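Local coordinates for anti-sigma-factor antagonist (STAS) domain protein (Moorella thermoacetica, PDB 3ZXN), which probably acts as an RsbS-type STAS-domain component of the bacterial stressosome, a modular signalling assembly adapted here to control secondary messenger signalling, at residues A[62-67]-A[78-83]. The protein carries 1 engineered substitution. Sequence-based numbering, arbitrary orientation. Where two conformers were deposited one is given.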
# COMPACT_ATOMS: atom_id res chain seq x y z
N ARG A 62 -0.30 -4.40 10.56
CA ARG A 62 0.82 -3.69 11.17
C ARG A 62 1.82 -3.28 10.10
O ARG A 62 2.38 -2.19 10.17
CB ARG A 62 1.47 -4.52 12.28
CG ARG A 62 0.64 -4.55 13.56
CD ARG A 62 0.89 -5.81 14.41
NE ARG A 62 2.19 -5.80 15.09
CZ ARG A 62 3.19 -6.64 14.81
NH1 ARG A 62 3.05 -7.55 13.86
NH2 ARG A 62 4.33 -6.55 15.48
N VAL A 63 2.04 -4.15 9.13
CA VAL A 63 2.86 -3.81 7.97
C VAL A 63 2.31 -2.60 7.20
O VAL A 63 3.06 -1.68 6.83
CB VAL A 63 3.00 -5.00 7.03
CG1 VAL A 63 3.39 -4.54 5.64
CG2 VAL A 63 4.00 -6.01 7.59
N LEU A 64 0.99 -2.59 6.97
CA LEU A 64 0.35 -1.45 6.33
C LEU A 64 0.44 -0.17 7.16
O LEU A 64 0.61 0.91 6.62
CB LEU A 64 -1.10 -1.76 5.96
CG LEU A 64 -1.28 -2.84 4.90
CD1 LEU A 64 -2.75 -3.16 4.70
CD2 LEU A 64 -0.63 -2.39 3.58
N ILE A 65 0.31 -0.29 8.49
CA ILE A 65 0.48 0.90 9.32
C ILE A 65 1.91 1.44 9.24
O ILE A 65 2.11 2.66 9.18
CB ILE A 65 0.06 0.66 10.81
CG1 ILE A 65 -1.42 0.30 10.91
CG2 ILE A 65 0.36 1.89 11.66
CD1 ILE A 65 -1.86 -0.21 12.30
N GLU A 66 2.91 0.56 9.23
CA GLU A 66 4.30 1.01 9.17
C GLU A 66 4.62 1.64 7.81
O GLU A 66 5.22 2.71 7.74
CB GLU A 66 5.25 -0.14 9.50
CG GLU A 66 5.15 -0.59 10.95
CD GLU A 66 5.99 -1.82 11.25
OE1 GLU A 66 6.96 -2.07 10.51
OE2 GLU A 66 5.66 -2.53 12.22
N ILE A 67 4.22 0.98 6.74
CA ILE A 67 4.44 1.55 5.41
C ILE A 67 3.79 2.94 5.30
O ILE A 67 4.40 3.89 4.80
CB ILE A 67 3.92 0.62 4.31
CG1 ILE A 67 4.78 -0.65 4.26
CG2 ILE A 67 3.89 1.34 2.94
CD1 ILE A 67 4.15 -1.81 3.46
N PHE A 78 0.72 8.14 -0.93
CA PHE A 78 0.44 6.72 -0.77
C PHE A 78 -1.06 6.47 -0.86
O PHE A 78 -1.82 7.14 -0.18
CB PHE A 78 0.97 6.25 0.61
CG PHE A 78 0.55 4.86 1.00
CD1 PHE A 78 0.79 3.78 0.16
CD2 PHE A 78 -0.05 4.61 2.22
CE1 PHE A 78 0.41 2.49 0.53
CE2 PHE A 78 -0.41 3.32 2.59
CZ PHE A 78 -0.18 2.27 1.74
N VAL A 79 -1.47 5.52 -1.70
CA VAL A 79 -2.87 5.13 -1.77
C VAL A 79 -3.02 3.61 -1.62
O VAL A 79 -2.26 2.84 -2.21
CB VAL A 79 -3.57 5.67 -3.07
CG1 VAL A 79 -2.92 5.10 -4.31
CG2 VAL A 79 -5.08 5.38 -3.05
N LEU A 80 -3.98 3.20 -0.80
CA LEU A 80 -4.27 1.79 -0.56
C LEU A 80 -5.55 1.46 -1.32
O LEU A 80 -6.51 2.23 -1.24
CB LEU A 80 -4.50 1.55 0.94
CG LEU A 80 -4.72 0.10 1.40
CD1 LEU A 80 -3.45 -0.73 1.20
CD2 LEU A 80 -5.18 0.05 2.86
N THR A 81 -5.54 0.36 -2.07
CA THR A 81 -6.64 0.05 -2.98
C THR A 81 -7.16 -1.38 -2.83
O THR A 81 -6.46 -2.25 -2.30
CB THR A 81 -6.26 0.31 -4.49
OG1 THR A 81 -5.31 -0.66 -4.94
CG2 THR A 81 -5.67 1.71 -4.69
N GLY A 82 -8.39 -1.61 -3.31
CA GLY A 82 -9.00 -2.94 -3.31
C GLY A 82 -9.46 -3.40 -1.94
O GLY A 82 -9.17 -4.53 -1.54
N ILE A 83 -10.16 -2.53 -1.22
CA ILE A 83 -10.58 -2.78 0.16
C ILE A 83 -12.09 -3.02 0.26
O ILE A 83 -12.89 -2.07 0.24
CB ILE A 83 -10.26 -1.59 1.07
CG1 ILE A 83 -8.78 -1.20 0.94
CG2 ILE A 83 -10.64 -1.91 2.52
CD1 ILE A 83 -8.46 0.14 1.57
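The ring of Phe78 meets the helix through Ile67, whose CG2 methyl arrives obliquely near the rim, 4.3 Å from Phe78 CZ. With its CG anti to the backbone N (chi1 171°), Phe78 extends from strand 78-81 toward the helix and puts CZ foremost. One helical turn earlier, and two residues on along the strand, leucine meets leucine: Leu64 CD2 lies 4.0 Å from Leu80 CD1, and the two side chains cross at about a right angle. Leu64 brings CD2 closest, CD1 only slightly farther, although its CB does not head directly for the strand. In Leu80 CB heads for the helix, and chi2 of 67° turns CD1 to Leu64. No hydrogen bond joins the segments; the buried contact is wholly apolar, with the CA atoms of Leu64 and Leu80 8.9 Å apart. It closes helix 58-74 onto strand 78-81 within the beta-alpha-beta unit that starts at strand 45-49, part of the STAS fold. Phe78 also touches Leu46 and Ile48 of that strand, while Leu80 packs on Leu96 and Met101. Beyond Ile67 stands helix 25-38, met at Lys31 and Leu34; strand 78-81 itself runs parallel between strands 45-49 and 102-104.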